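Long-range contacts in alpha,alpha-trehalose-phosphate synthase (UDP-forming) (PDB 5UOF), which belongs to glycosyltransferase family 20, whose members place two Rossmann-like domains face to face in the GT-B fold: residues Gly44-Gly49 with Asn69-Thr74; Gly407-Asn412 with Gln435-Glu440; Arg300-Gln305 with Leu338-Ile343. All coordinates share one frame; numbering follows the deposited sequence.

Contact 1: residues Gly44-Gly49 with Asn69-Thr74; sequences GGVWFG and NVTYAT
Val46-Phe48 and Thr71-Ala73 pair as neighbours in the large sheet of the N-terminal Rossmann-like domain, where the parallel strand segments 46-48 and 70-74 have axes 4.7 Å apart and inclined by 19°. The backbone bonds all fall on alternate residues. Thr71 N donates to Gly45 O, almost straight at 176°, and Thr71 O accepts from Trp47 N at 2.9 Å. Two residues on, Ala73 repeats the pattern, its N giving to Trp47 O and its O taking the longer bond from Gly49 N, 3.2 Å. Val46 and Phe48 turn their backbone bonds the other way, to strand 12-16, which places 46-48 inside the sheet rather than at its rim. CA-H...O contacts supplement the amide bonds, as where Val46 CA sits 3.2 Å from Thr71 O.

Apolar contacts divide between two faces. On one, Val46 and Thr71 stand side by side. With CG1 anti to its backbone N (chi1 -176°), Val46 reaches the methyl of Ala73, CG1 to CB 3.8 Å, and Phe48 CD1 touches the same methyl. The other face carries the aromatic pair: Trp47 and Tyr72 meet through Trp47 CE3, which comes in at the edge of the phenol ring, while Val70 CG1 lies over one face of that ring toward its rim. Trp47 NE1 is hydrogen-bonded to Ser16 OG, and helix 32-43 packs on the Trp47 side chain through Leu32 and Ala33.

At the start of the pair, Gly44 closes helix 32-43 with a Schellman motif at positive phi. Here Asn69 O makes a CA-H...O contact with Gly44 CA at 3.1 Å, and the Asn69 amide ND2 reaches back to hydrogen-bond Gln41 O in the last turn of that helix.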
# COMPACT_ATOMS: atom_id res chain seq x y z
N GLY A 44 -25.91 32.10 -8.22
CA GLY A 44 -27.26 31.82 -7.77
C GLY A 44 -27.53 30.33 -7.75
O GLY A 44 -28.58 29.86 -8.22
N GLY A 45 -26.59 29.57 -7.20
CA GLY A 45 -26.60 28.12 -7.31
C GLY A 45 -27.36 27.42 -6.21
O GLY A 45 -28.12 28.01 -5.44
N VAL A 46 -27.15 26.10 -6.15
CA VAL A 46 -27.83 25.21 -5.22
C VAL A 46 -26.78 24.35 -4.54
O VAL A 46 -25.87 23.83 -5.20
CB VAL A 46 -28.87 24.33 -5.94
CG1 VAL A 46 -29.65 23.48 -4.94
CG2 VAL A 46 -29.82 25.19 -6.78
N TRP A 47 -26.89 24.21 -3.22
CA TRP A 47 -26.11 23.25 -2.45
C TRP A 47 -27.07 22.14 -2.04
O TRP A 47 -28.06 22.40 -1.35
CB TRP A 47 -25.46 23.91 -1.23
CG TRP A 47 -24.38 23.10 -0.55
CD1 TRP A 47 -24.09 21.77 -0.72
CD2 TRP A 47 -23.44 23.59 0.41
NE1 TRP A 47 -23.03 21.42 0.09
CE2 TRP A 47 -22.62 22.52 0.79
CE3 TRP A 47 -23.23 24.85 0.99
CZ2 TRP A 47 -21.59 22.66 1.72
CZ3 TRP A 47 -22.20 24.99 1.91
CH2 TRP A 47 -21.40 23.90 2.27
N PHE A 48 -26.79 20.93 -2.51
CA PHE A 48 -27.63 19.76 -2.30
C PHE A 48 -26.91 18.77 -1.40
O PHE A 48 -25.72 18.51 -1.59
CB PHE A 48 -28.00 19.12 -3.64
CG PHE A 48 -28.67 17.79 -3.52
CD1 PHE A 48 -30.06 17.70 -3.38
CD2 PHE A 48 -27.94 16.61 -3.59
CE1 PHE A 48 -30.68 16.47 -3.29
CE2 PHE A 48 -28.56 15.38 -3.50
CZ PHE A 48 -29.93 15.31 -3.35
N GLY A 49 -27.63 18.21 -0.44
CA GLY A 49 -27.06 17.20 0.42
C GLY A 49 -27.91 16.96 1.65
O GLY A 49 -29.05 17.42 1.75
N ASN A 69 -28.90 34.65 -2.33
CA ASN A 69 -28.93 34.20 -3.72
C ASN A 69 -28.70 32.70 -3.86
O ASN A 69 -28.67 32.19 -4.98
CB ASN A 69 -27.86 34.96 -4.51
CG ASN A 69 -28.15 34.99 -6.00
OD1 ASN A 69 -29.30 34.95 -6.42
ND2 ASN A 69 -27.09 35.08 -6.80
N VAL A 70 -28.56 31.99 -2.75
CA VAL A 70 -28.20 30.58 -2.77
C VAL A 70 -29.39 29.76 -2.30
O VAL A 70 -30.08 30.14 -1.35
CB VAL A 70 -26.96 30.31 -1.89
CG1 VAL A 70 -26.59 28.84 -1.92
CG2 VAL A 70 -25.80 31.16 -2.36
N THR A 71 -29.63 28.64 -2.97
CA THR A 71 -30.67 27.70 -2.58
C THR A 71 -30.03 26.50 -1.90
O THR A 71 -29.02 25.97 -2.38
CB THR A 71 -31.50 27.25 -3.79
OG1 THR A 71 -32.08 28.41 -4.41
CG2 THR A 71 -32.61 26.31 -3.36
N TYR A 72 -30.60 26.09 -0.77
CA TYR A 72 -30.16 24.90 -0.06
C TYR A 72 -31.25 23.84 -0.22
O TYR A 72 -32.38 24.04 0.24
CB TYR A 72 -29.88 25.21 1.41
CG TYR A 72 -28.85 26.31 1.59
CD1 TYR A 72 -27.49 26.01 1.67
CD2 TYR A 72 -29.23 27.64 1.65
CE1 TYR A 72 -26.55 27.00 1.82
CE2 TYR A 72 -28.29 28.65 1.80
CZ TYR A 72 -26.95 28.32 1.89
OH TYR A 72 -26.00 29.31 2.04
N ALA A 73 -30.91 22.74 -0.89
CA ALA A 73 -31.83 21.65 -1.20
C ALA A 73 -31.39 20.43 -0.41
O ALA A 73 -30.36 19.82 -0.72
CB ALA A 73 -31.84 21.36 -2.70
N THR A 74 -32.16 20.07 0.62
CA THR A 74 -31.69 19.09 1.59
C THR A 74 -32.72 18.00 1.82
O THR A 74 -33.93 18.22 1.70
CB THR A 74 -31.34 19.75 2.93
OG1 THR A 74 -32.49 20.43 3.45
CG2 THR A 74 -30.21 20.76 2.76

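Contact 2: residues Gly407-Asn412 with Gln435-Glu440; sequences GALLVN and QARHEE
Arg437 meets the chain at Gly407-Leu409 with two aspects of its guanidinium group: an edge toward the carbonyl of Gly407 and a face toward Leu409. The backbones come closest at Gly407 and Arg437, CA to CA 4.2 Å. The arginine side chain is extended from CG to NE and passes along Gly407 O, so that CB, CG and CD all lie beside this oxygen, with CB nearest at 3.2 Å, before NH1 turns back to donate to it. That bond measures 2.9 Å from NH1 to Gly407 O. The oxygen lies in the guanidinium plane, but NH1 stands above the carbonyl plane, 64° out of it. Leu409 crosses the arginine at about a right angle and sets CD2 over one face, offset toward the rim and 3.7 Å from Arg437 CZ. A water also links the two segments, accepting from Arg437 NH1 and donating to Ala408 O.

One helical turn further on, Glu440 extends its carboxylate toward Gly407, with CG anti to the backbone N (chi1 177°). OE2 comes to 3.5 Å from Gly407 N and is hydrogen-bonded to Thr406 OG1, while Gly407 N bonds to Asn441 OD1.

The contact lays helix 431-447 against the entry to strand 409-411, an outermost strand of the parallel sheet in the C-terminal Rossmann-like domain. Arg437 NE forms a salt bridge with Glu433, whereas NH2 lies close to the like-charged Arg425. Glu433 probably helps to balance the positive charge gathered by Arg437 and Arg425, while NH1 donates to the neutral carbonyl of Gly407 and is bridged by water to that of Ala408.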
# COMPACT_ATOMS: atom_id res chain seq x y z
N GLY A 407 9.38 24.62 2.76
CA GLY A 407 10.13 25.13 3.90
C GLY A 407 9.92 24.35 5.18
O GLY A 407 10.58 24.62 6.18
N ALA A 408 9.00 23.39 5.19
CA ALA A 408 8.86 22.52 6.34
C ALA A 408 10.09 21.63 6.47
O ALA A 408 10.81 21.38 5.50
CB ALA A 408 7.62 21.63 6.21
N LEU A 409 10.35 21.20 7.71
CA LEU A 409 11.23 20.06 7.94
C LEU A 409 10.41 18.83 7.61
O LEU A 409 9.52 18.44 8.37
CB LEU A 409 11.73 20.03 9.38
CG LEU A 409 12.74 21.11 9.81
CD1 LEU A 409 13.15 20.91 11.27
CD2 LEU A 409 14.00 21.09 8.91
N LEU A 410 10.69 18.22 6.45
CA LEU A 410 9.93 17.06 5.99
C LEU A 410 10.50 15.79 6.60
O LEU A 410 11.72 15.59 6.61
CB LEU A 410 9.99 16.96 4.47
CG LEU A 410 9.36 18.16 3.78
CD1 LEU A 410 9.79 18.23 2.32
CD2 LEU A 410 7.83 18.10 3.90
N VAL A 411 9.62 14.92 7.10
CA VAL A 411 10.07 13.69 7.75
C VAL A 411 9.23 12.50 7.29
O VAL A 411 8.10 12.64 6.80
CB VAL A 411 10.02 13.79 9.28
CG1 VAL A 411 10.94 14.90 9.77
CG2 VAL A 411 8.59 14.04 9.75
N ASN A 412 9.81 11.33 7.46
CA ASN A 412 9.10 10.09 7.26
C ASN A 412 8.62 9.62 8.62
O ASN A 412 9.45 9.26 9.47
CB ASN A 412 10.03 9.05 6.62
CG ASN A 412 9.31 7.75 6.26
OD1 ASN A 412 8.38 7.34 6.94
ND2 ASN A 412 9.77 7.09 5.19
N GLN A 435 12.87 32.14 9.59
CA GLN A 435 12.21 33.13 8.75
C GLN A 435 12.32 32.76 7.28
O GLN A 435 11.36 32.96 6.52
CB GLN A 435 12.79 34.52 9.01
CG GLN A 435 12.37 35.09 10.35
CD GLN A 435 13.01 36.44 10.63
OE1 GLN A 435 14.21 36.65 10.41
NE2 GLN A 435 12.21 37.36 11.14
N ALA A 436 13.47 32.26 6.85
CA ALA A 436 13.62 31.86 5.46
C ALA A 436 12.61 30.77 5.12
O ALA A 436 11.91 30.85 4.10
CB ALA A 436 15.05 31.39 5.18
N ARG A 437 12.51 29.75 5.98
CA ARG A 437 11.55 28.67 5.74
C ARG A 437 10.12 29.16 5.81
O ARG A 437 9.27 28.76 4.99
CB ARG A 437 11.77 27.55 6.76
CG ARG A 437 13.11 26.84 6.60
CD ARG A 437 13.33 25.85 7.72
NE ARG A 437 14.50 25.02 7.41
CZ ARG A 437 14.46 23.95 6.63
NH1 ARG A 437 13.31 23.53 6.10
NH2 ARG A 437 15.58 23.28 6.38
N HIS A 438 9.81 30.01 6.79
CA HIS A 438 8.46 30.53 6.92
C HIS A 438 8.05 31.32 5.68
O HIS A 438 6.95 31.13 5.15
CB HIS A 438 8.34 31.41 8.16
CG HIS A 438 7.00 32.06 8.28
ND1 HIS A 438 5.86 31.35 8.59
CD2 HIS A 438 6.61 33.34 8.06
CE1 HIS A 438 4.83 32.17 8.59
NE2 HIS A 438 5.25 33.38 8.27
N GLU A 439 8.93 32.21 5.20
CA GLU A 439 8.55 33.04 4.06
C GLU A 439 8.46 32.20 2.80
O GLU A 439 7.64 32.49 1.93
CB GLU A 439 9.53 34.19 3.87
CG GLU A 439 9.54 35.18 5.04
CD GLU A 439 8.24 35.96 5.16
OE1 GLU A 439 7.57 36.17 4.12
OE2 GLU A 439 7.88 36.37 6.30
N GLU A 440 9.30 31.17 2.69
CA GLU A 440 9.17 30.22 1.58
C GLU A 440 7.79 29.56 1.57
O GLU A 440 7.11 29.53 0.54
CB GLU A 440 10.29 29.18 1.69
CG GLU A 440 10.26 28.07 0.67
CD GLU A 440 11.44 27.14 0.84
OE1 GLU A 440 12.40 27.50 1.56
OE2 GLU A 440 11.43 26.04 0.27
O HOH W 1 13.21 21.92 3.71

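Contact 3: residues Arg300-Gln305 with Leu338-Ile343; sequences RVSLVQ and LDWTPI. With EDO (1,2-ethanediol), chain N.
The indole of Trp340 turns its edge to Val301 and Ser302, and Pro342 CG rests over one of its faces, 3.5 Å above the plane and toward the rim. Phe335 of helix 314-335 also packs against the Trp340 side chain. At the edge, NE1 divides its hydrogen between two acceptors: Val301 O at 2.9 Å and Ser302 OG at 3.1 Å. Both bonds are weak, being bent to 128° and 132°. Ser302 OG, which accepts from the indole, gives its own hydrogen to a water that donates in turn to Thr341 O.

Beyond this polar patch the two segments begin to pair in parallel, with a single bridge between Leu303 and Ile343. Strand 301-306, helix 314-335 and strand 343-346 form a beta-alpha-beta crossover of the C-terminal Rossmann-like domain, and residues 338-343 lead into the second strand of the crossover, 343-346, at the margin of the parallel sheet. Leu303 N donates to Pro342 O at 2.9 Å, nearly straight. Leu303 and Ile343 lie side by side, CD2 to CG1 4.1 Å, and Phe287 of helix 280-293 packs on both. On the exposed side, Thr341 OG1 hydrogen-bonds O1 of a 1,2-ethanediol, probably from the crystallisation liquor.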
# COMPACT_ATOMS: atom_id res chain seq x y z
N ARG A 300 11.62 21.91 29.55
CA ARG A 300 11.78 23.14 28.78
C ARG A 300 10.91 23.18 27.54
O ARG A 300 10.96 24.17 26.80
CB ARG A 300 13.25 23.33 28.38
CG ARG A 300 14.18 23.44 29.59
CD ARG A 300 15.56 23.93 29.18
NE ARG A 300 15.59 25.37 28.95
CZ ARG A 300 16.09 26.26 29.80
NH1 ARG A 300 16.07 27.55 29.51
NH2 ARG A 300 16.63 25.85 30.95
N VAL A 301 10.13 22.13 27.28
CA VAL A 301 9.22 22.08 26.14
C VAL A 301 8.07 21.17 26.53
O VAL A 301 8.22 20.24 27.33
CB VAL A 301 9.94 21.57 24.87
CG1 VAL A 301 10.53 20.18 25.09
CG2 VAL A 301 9.00 21.55 23.67
N SER A 302 6.89 21.46 25.99
CA SER A 302 5.73 20.60 26.16
C SER A 302 5.04 20.39 24.83
O SER A 302 5.00 21.27 23.97
CB SER A 302 4.70 21.21 27.13
OG SER A 302 5.22 21.26 28.45
N LEU A 303 4.48 19.20 24.67
CA LEU A 303 3.68 18.87 23.50
C LEU A 303 2.21 18.97 23.89
O LEU A 303 1.79 18.36 24.87
CB LEU A 303 4.01 17.46 22.99
CG LEU A 303 3.03 16.86 21.98
CD1 LEU A 303 3.02 17.68 20.69
CD2 LEU A 303 3.43 15.40 21.69
N VAL A 304 1.45 19.78 23.14
CA VAL A 304 0.00 19.84 23.29
C VAL A 304 -0.59 19.13 22.08
O VAL A 304 -0.42 19.59 20.94
CB VAL A 304 -0.49 21.29 23.40
CG1 VAL A 304 -2.02 21.34 23.30
CG2 VAL A 304 -0.06 21.89 24.71
N GLN A 305 -1.27 18.01 22.32
CA GLN A 305 -2.00 17.28 21.28
C GLN A 305 -3.49 17.50 21.51
O GLN A 305 -4.03 17.08 22.54
CB GLN A 305 -1.67 15.79 21.32
CG GLN A 305 -2.53 14.96 20.34
CD GLN A 305 -2.13 15.19 18.91
OE1 GLN A 305 -0.98 14.96 18.54
NE2 GLN A 305 -3.08 15.65 18.08
N LEU A 338 7.38 17.74 39.07
CA LEU A 338 6.40 18.41 39.92
C LEU A 338 5.62 19.48 39.18
O LEU A 338 4.42 19.65 39.40
CB LEU A 338 7.12 19.04 41.11
CG LEU A 338 6.77 18.51 42.49
CD1 LEU A 338 7.33 19.47 43.51
CD2 LEU A 338 5.26 18.37 42.63
N ASP A 339 6.28 20.23 38.30
CA ASP A 339 5.57 21.29 37.60
C ASP A 339 5.66 21.14 36.09
O ASP A 339 5.63 22.13 35.36
CB ASP A 339 6.07 22.67 38.03
CG ASP A 339 7.47 22.96 37.54
OD1 ASP A 339 8.20 22.00 37.20
OD2 ASP A 339 7.84 24.16 37.49
N TRP A 340 5.74 19.90 35.59
CA TRP A 340 5.85 19.70 34.15
C TRP A 340 5.11 18.44 33.73
O TRP A 340 5.47 17.35 34.17
CB TRP A 340 7.31 19.62 33.72
CG TRP A 340 7.48 19.42 32.24
CD1 TRP A 340 6.88 20.14 31.23
CD2 TRP A 340 8.32 18.46 31.61
NE1 TRP A 340 7.32 19.67 30.02
CE2 TRP A 340 8.20 18.64 30.22
CE3 TRP A 340 9.18 17.46 32.09
CZ2 TRP A 340 8.90 17.85 29.30
CZ3 TRP A 340 9.87 16.68 31.18
CH2 TRP A 340 9.73 16.88 29.80
N THR A 341 4.09 18.62 32.88
CA THR A 341 3.44 17.54 32.15
C THR A 341 4.00 17.52 30.73
O THR A 341 3.73 18.46 29.96
CB THR A 341 1.91 17.74 32.13
OG1 THR A 341 1.37 17.54 33.44
CG2 THR A 341 1.24 16.76 31.16
N PRO A 342 4.82 16.53 30.36
CA PRO A 342 5.43 16.55 29.01
C PRO A 342 4.42 16.57 27.87
O PRO A 342 4.61 17.33 26.90
CB PRO A 342 6.26 15.25 29.00
CG PRO A 342 6.63 15.04 30.44
CD PRO A 342 5.47 15.56 31.26
N ILE A 343 3.37 15.76 27.93
CA ILE A 343 2.37 15.66 26.87
C ILE A 343 1.02 16.02 27.46
O ILE A 343 0.49 15.28 28.31
CB ILE A 343 2.33 14.28 26.21
CG1 ILE A 343 3.66 13.96 25.53
CG2 ILE A 343 1.20 14.24 25.16
CD1 ILE A 343 3.66 12.58 24.84
C1 EDO N . 2.44 19.91 36.00
O1 EDO N . 2.11 18.53 35.81
C2 EDO N . 1.24 20.64 36.59
O2 EDO N . 0.11 20.43 35.74
O HOH W 2 2.95 20.91 29.84

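In the fold
Contact 1 belongs to the N-terminal sheet and lies on the opposite side of the chain's centre from the other two, which share the parallel sheet of the C-terminal domain. Contacts 2 and 3 reach this sheet at its two outermost strands, 409-411 and 343-346, and their nearest atoms are about 13 Å apart. Regular strand pairing dominates contact 1, a partly buried pair with apolar side chains on both faces. Contact 3 is largely buried and has just one strand bridge, with an indole edge and a water supplementing it. Contact 2, also buried, has no strand pairing: there a helix meets a strand's entry through a charged side chain and backbone carbonyls.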